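Lmo2445 protein (Listeria monocytogenes EGD-e, PDB 5HZL) is of unknown function but, as a secreted internalin-like leucine-rich-repeat protein that binds calcium, may take part in interactions outside the bacterial cell. Local coordinates at residues 31-36 with 52-57; 261-266 with 277-282. All blocks are in the same frame, centred on the assembly; numbering follows the deposited sequence.

Contact 1: residues 31-36 with 52-57; sequences EAIAGE and DTMTAI. With CA (calcium ion), chain B; CA (calcium ion), chain H.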
loop_
_atom_site.group_PDB
_atom_site.type_symbol
_atom_site.label_atom_id
_atom_site.label_comp_id
_atom_site.label_asym_id
_atom_site.label_seq_id
_atom_site.Cartn_x
_atom_site.Cartn_y
_atom_site.Cartn_z
ATOM N N GLU A 31 7.804 16.632 22.264
ATOM C CA GLU A 31 9.239 16.438 22.569
ATOM C C GLU A 31 10.040 16.435 21.288
ATOM O O GLU A 31 11.151 16.928 21.269
ATOM C CB GLU A 31 9.488 15.154 23.330
ATOM C CG GLU A 31 8.955 15.183 24.744
ATOM C CD GLU A 31 9.121 13.855 25.454
ATOM O OE1 GLU A 31 9.003 12.781 24.807
ATOM O OE2 GLU A 31 9.355 13.872 26.688
ATOM N N ALA A 32 9.463 15.882 20.226
ATOM C CA ALA A 32 10.118 15.858 18.927
ATOM C C ALA A 32 10.244 17.287 18.380
ATOM O O ALA A 32 11.319 17.656 17.897
ATOM C CB ALA A 32 9.355 14.973 17.954
ATOM N N ILE A 33 9.164 18.085 18.459
ATOM C CA ILE A 33 9.198 19.472 17.982
ATOM C C ILE A 33 10.198 20.266 18.826
ATOM O O ILE A 33 10.971 21.090 18.301
ATOM C CB ILE A 33 7.848 20.204 18.104
ATOM C CG1 ILE A 33 6.704 19.475 17.387
ATOM C CG2 ILE A 33 7.968 21.627 17.565
ATOM C CD1 ILE A 33 6.894 19.298 15.905
ATOM N N ALA A 34 10.169 20.032 20.135
ATOM C CA ALA A 34 11.089 20.720 21.034
ATOM C C ALA A 34 12.528 20.425 20.651
ATOM O O ALA A 34 13.371 21.311 20.728
ATOM C CB ALA A 34 10.838 20.327 22.483
ATOM N N GLY A 35 12.794 19.188 20.235
ATOM C CA GLY A 35 14.133 18.771 19.834
ATOM C C GLY A 35 14.606 19.420 18.548
ATOM O O GLY A 35 15.766 19.805 18.441
ATOM N N GLU A 36 13.717 19.529 17.564
ATOM C CA GLU A 36 14.078 20.173 16.291
ATOM C C GLU A 36 14.413 21.635 16.427
ATOM O O GLU A 36 15.353 22.096 15.792
ATOM C CB GLU A 36 12.994 19.989 15.212
ATOM C CG GLU A 36 13.103 18.646 14.514
ATOM C CD GLU A 36 14.380 18.526 13.669
ATOM O OE1 GLU A 36 15.158 17.573 13.911
ATOM O OE2 GLU A 36 14.623 19.405 12.803
ATOM N N ASP A 52 8.335 28.033 11.004
ATOM C CA ASP A 52 8.810 28.266 9.630
ATOM C C ASP A 52 10.271 27.826 9.361
ATOM O O ASP A 52 10.664 27.683 8.195
ATOM C CB ASP A 52 8.535 29.715 9.200
ATOM C CG ASP A 52 7.027 29.999 9.009
ATOM O OD1 ASP A 52 6.207 29.041 9.069
ATOM O OD2 ASP A 52 6.654 31.174 8.773
ATOM N N THR A 53 11.046 27.587 10.424
ATOM C CA THR A 53 12.440 27.135 10.299
ATOM C C THR A 53 12.532 25.615 10.113
ATOM O O THR A 53 13.600 25.091 9.819
ATOM C CB THR A 53 13.317 27.546 11.515
ATOM O OG1 THR A 53 12.902 26.858 12.712
ATOM C CG2 THR A 53 13.270 29.055 11.727
HETATM N N MSE A 54 11.418 24.911 10.281
HETATM C CA MSE A 54 11.406 23.459 10.116
HETATM C C MSE A 54 11.194 23.073 8.675
HETATM O O MSE A 54 10.143 23.347 8.082
HETATM C CB MSE A 54 10.331 22.856 11.003
HETATM C CG MSE A 54 10.743 23.017 12.468
HETATM SE SE MSE A 54 9.309 22.365 13.650
HETATM C CE MSE A 54 9.432 20.416 13.339
ATOM N N THR A 55 12.225 22.461 8.104
ATOM C CA THR A 55 12.223 21.958 6.727
ATOM C C THR A 55 11.800 20.490 6.674
ATOM O O THR A 55 11.556 19.957 5.602
ATOM C CB THR A 55 13.631 22.024 6.091
ATOM O OG1 THR A 55 14.559 21.285 6.892
ATOM C CG2 THR A 55 14.116 23.453 5.976
ATOM N N ALA A 56 11.733 19.854 7.838
ATOM C CA ALA A 56 11.366 18.452 7.957
ATOM C C ALA A 56 10.648 18.180 9.280
ATOM O O ALA A 56 10.825 18.916 10.259
ATOM C CB ALA A 56 12.617 17.589 7.852
ATOM N N ILE A 57 9.830 17.129 9.286
ATOM C CA ILE A 57 9.086 16.710 10.479
ATOM C C ILE A 57 9.624 15.325 10.863
ATOM O O ILE A 57 9.174 14.321 10.327
ATOM C CB ILE A 57 7.557 16.644 10.251
ATOM C CG1 ILE A 57 7.010 17.944 9.634
ATOM C CG2 ILE A 57 6.851 16.314 11.561
ATOM C CD1 ILE A 57 7.179 19.175 10.483
HETATM CA CA CA B . 9.216 11.487 27.057
HETATM CA CA CA H . 18.185 19.396 19.841
#
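The CE methyl of selenomethionine Met54 makes the apolar packing between the two segments, reaching the last turns of helix 27-36 to lie 3.8 Å from Ile33 CD1; the two side chains cross at about a right angle. Met54 CE also comes within 4.0 Å of Glu36 CB, so that it meets residues three positions apart on one flank of the helix. Met54 runs extended from CA to SE and bends only at its last torsion (chi3 71°), which sets the methyl aside from the line of the chain. The aliphatic base of Glu36 does the touching, while its chain folds at chi2 (-67°) and the residue stays exposed. Ile20 of helix 20-23 also packs on Ile33, and Phe77 on Met54.

Of the two segments, 31-36 carries the metal bonds, made by groups other than those that pack on Met54. Glu31 grips one calcium ion with both carboxylate oxygens, OE1 at 2.6 Å and OE2 at 2.4 Å, and Glu27 shares that ion. The backbone O of Gly35 binds a second calcium ion at 2.8 Å, and Asp38 belongs to the same site.

The arrangement is consistent with the junction of an internalin-type N-terminal cap: a small helical domain, placed by sequence in the EF-hand clan, packs on the loop that leads into strand 56-58, an outermost strand of the leucine-rich-repeat sheet.

Contact 2: residues 261-266 with 277-282; sequences YMYTIE and LEISLG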
loop_
_atom_site.group_PDB
_atom_site.type_symbol
_atom_site.label_atom_id
_atom_site.label_comp_id
_atom_site.label_asym_id
_atom_site.label_seq_id
_atom_site.Cartn_x
_atom_site.Cartn_y
_atom_site.Cartn_z
ATOM N N TYR A 261 -12.430 -14.234 -16.301
ATOM C CA TYR A 261 -11.219 -14.466 -15.509
ATOM C C TYR A 261 -11.375 -15.683 -14.609
ATOM O O TYR A 261 -10.629 -15.841 -13.652
ATOM C CB TYR A 261 -10.805 -13.237 -14.699
ATOM C CG TYR A 261 -10.440 -12.013 -15.510
ATOM C CD1 TYR A 261 -9.418 -12.050 -16.449
ATOM C CD2 TYR A 261 -11.057 -10.795 -15.279
ATOM C CE1 TYR A 261 -9.057 -10.922 -17.182
ATOM C CE2 TYR A 261 -10.699 -9.650 -16.003
ATOM C CZ TYR A 261 -9.694 -9.714 -16.956
ATOM O OH TYR A 261 -9.351 -8.567 -17.661
HETATM N N MSE A 262 -12.331 -16.554 -14.924
HETATM C CA MSE A 262 -12.530 -17.755 -14.119
HETATM C C MSE A 262 -11.614 -18.836 -14.608
HETATM O O MSE A 262 -11.455 -19.017 -15.800
HETATM C CB MSE A 262 -13.955 -18.271 -14.173
HETATM C CG MSE A 262 -14.965 -17.206 -13.739
HETATM SE SE MSE A 262 -14.747 -16.545 -11.887
HETATM C CE MSE A 262 -15.159 -18.197 -10.896
ATOM N N TYR A 263 -10.982 -19.547 -13.678
ATOM C CA TYR A 263 -10.079 -20.655 -13.998
ATOM C C TYR A 263 -10.611 -21.884 -13.260
ATOM O O TYR A 263 -10.878 -21.833 -12.055
ATOM C CB TYR A 263 -8.633 -20.343 -13.602
ATOM C CG TYR A 263 -7.687 -21.424 -14.030
ATOM C CD1 TYR A 263 -7.207 -21.474 -15.333
ATOM C CD2 TYR A 263 -7.273 -22.412 -13.151
ATOM C CE1 TYR A 263 -6.343 -22.486 -15.751
ATOM C CE2 TYR A 263 -6.403 -23.425 -13.561
ATOM C CZ TYR A 263 -5.942 -23.459 -14.860
ATOM O OH TYR A 263 -5.081 -24.457 -15.259
ATOM N N THR A 264 -10.791 -22.976 -13.993
ATOM C CA THR A 264 -11.300 -24.218 -13.428
ATOM C C THR A 264 -10.141 -25.114 -13.043
ATOM O O THR A 264 -9.207 -25.262 -13.829
ATOM C CB THR A 264 -12.174 -24.953 -14.463
ATOM O OG1 THR A 264 -13.261 -24.109 -14.833
ATOM C CG2 THR A 264 -12.742 -26.259 -13.908
ATOM N N ILE A 265 -10.192 -25.693 -11.844
ATOM C CA ILE A 265 -9.139 -26.607 -11.397
ATOM C C ILE A 265 -9.769 -27.973 -11.121
ATOM O O ILE A 265 -10.773 -28.087 -10.408
ATOM C CB ILE A 265 -8.267 -26.039 -10.245
ATOM C CG1 ILE A 265 -9.005 -25.912 -8.922
ATOM C CG2 ILE A 265 -7.722 -24.674 -10.645
ATOM C CD1 ILE A 265 -8.145 -25.249 -7.850
ATOM N N GLU A 266 -9.144 -28.992 -11.718
ATOM C CA GLU A 266 -9.585 -30.390 -11.674
ATOM C C GLU A 266 -9.619 -31.041 -10.289
ATOM O O GLU A 266 -8.748 -31.842 -9.959
ATOM C CB GLU A 266 -8.670 -31.235 -12.589
ATOM C CG GLU A 266 -8.518 -30.814 -14.053
ATOM C CD GLU A 266 -9.760 -31.035 -14.898
ATOM O OE1 GLU A 266 -10.874 -30.662 -14.469
ATOM O OE2 GLU A 266 -9.615 -31.567 -16.022
ATOM N N LEU A 277 -5.711 -25.947 -2.120
ATOM C CA LEU A 277 -5.323 -25.944 -3.523
ATOM C C LEU A 277 -4.480 -24.732 -3.825
ATOM O O LEU A 277 -4.738 -23.652 -3.324
ATOM C CB LEU A 277 -6.570 -25.983 -4.385
ATOM C CG LEU A 277 -7.309 -27.315 -4.229
ATOM C CD1 LEU A 277 -8.749 -27.211 -4.683
ATOM C CD2 LEU A 277 -6.576 -28.424 -4.960
ATOM N N GLU A 278 -3.470 -24.917 -4.656
ATOM C CA GLU A 278 -2.577 -23.837 -4.997
ATOM C C GLU A 278 -2.258 -23.789 -6.484
ATOM O O GLU A 278 -2.018 -24.813 -7.103
ATOM C CB GLU A 278 -1.297 -23.983 -4.171
ATOM C CG GLU A 278 -0.199 -22.970 -4.488
ATOM C CD GLU A 278 1.012 -23.088 -3.573
ATOM O OE1 GLU A 278 0.840 -23.256 -2.343
ATOM O OE2 GLU A 278 2.147 -22.982 -4.088
ATOM N N ILE A 279 -2.280 -22.579 -7.031
ATOM C CA ILE A 279 -1.946 -22.314 -8.414
ATOM C C ILE A 279 -0.627 -21.567 -8.298
ATOM O O ILE A 279 -0.591 -20.471 -7.775
ATOM C CB ILE A 279 -2.988 -21.431 -9.116
ATOM C CG1 ILE A 279 -4.352 -22.121 -9.104
ATOM C CG2 ILE A 279 -2.563 -21.161 -10.553
ATOM C CD1 ILE A 279 -5.484 -21.297 -9.695
ATOM N N SER A 280 0.450 -22.182 -8.769
ATOM C CA SER A 280 1.789 -21.615 -8.727
ATOM C C SER A 280 2.179 -21.190 -10.135
ATOM O O SER A 280 2.218 -22.015 -11.036
ATOM C CB SER A 280 2.748 -22.675 -8.196
ATOM O OG SER A 280 4.093 -22.254 -8.272
ATOM N N LEU A 281 2.469 -19.905 -10.311
ATOM C CA LEU A 281 2.852 -19.316 -11.602
ATOM C C LEU A 281 4.331 -18.965 -11.554
ATOM O O LEU A 281 4.848 -18.683 -10.482
ATOM C CB LEU A 281 2.052 -18.042 -11.803
ATOM C CG LEU A 281 0.552 -18.231 -11.554
ATOM C CD1 LEU A 281 -0.180 -16.900 -11.554
ATOM C CD2 LEU A 281 -0.050 -19.193 -12.562
ATOM N N GLY A 282 5.015 -18.961 -12.694
ATOM C CA GLY A 282 6.460 -18.647 -12.723
ATOM C C GLY A 282 6.970 -18.428 -14.125
ATOM O O GLY A 282 6.426 -19.017 -15.059
#
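Side chains alone make this contact, an apolar layer between two sheets of the C-terminal domain: residues 261-266, which include strand 262-264 of a two-stranded antiparallel sheet and the residues just beyond it, face residues 277-282, on the mixed sheet. Tyr263 and Ile265, alternate residues along one segment, point their CB atoms toward the other, as do Leu277 and Ile279 in return, and all four are buried. Ile265 and Leu277 meet methyl to methyl, CD1 to CD1 at 3.8 Å, and Ile265 CD1 also rests 3.9 Å from Leu277 CB. What brings that methyl across is an extended outer chain (chi2 -176°) on a CG1 held between the backbone N and the carbonyl carbon (chi1 69°).

Two layers facing each other through such alternating residues resemble a beta sandwich, consistent with the E-set clan to which this domain is assigned and with its immunoglobulin-like folds. Backbone bonds run within each layer: Tyr263 pairs with Val220 and Ile265 with Leu218, whereas Leu277 pairs with Phe294.

The CD1 methyl of Ile279 rests against both Tyr263 and Ile265. It lies 4.0 Å from Tyr263 CD2, approaching the ring obliquely, and 4.2 Å from Ile265 CG2, the branch left beside the backbone N. Tyr263 turns its ring away from its own N (chi1 -175°), which brings the CD2 side to this methyl. Val220 and Phe294 also pack on Ile279, one from each layer, while Tyr226 of helix 223-227 and Pro252 touch the Tyr263 side chain.

Contacts 1 and 2 occupy the two ends of an elongated single chain. Their centres stand about 52 Å apart, their nearest atoms about 39 Å, and they lie on opposite sides of the chain's centre. Along the sequence they come in series, the first closing long before the second opens. They share neither sheet nor domain: contact 1 joins helix 27-36 to the segment leading into strand 56-58, an outermost strand of the seven-stranded parallel repeat sheet, whereas contact 2 lies within the domain following that sheet. The pair illustrates modular construction in internalin-like proteins, with a cap and a C-terminal sandwich each packed locally and the repeats spanning the distance between them.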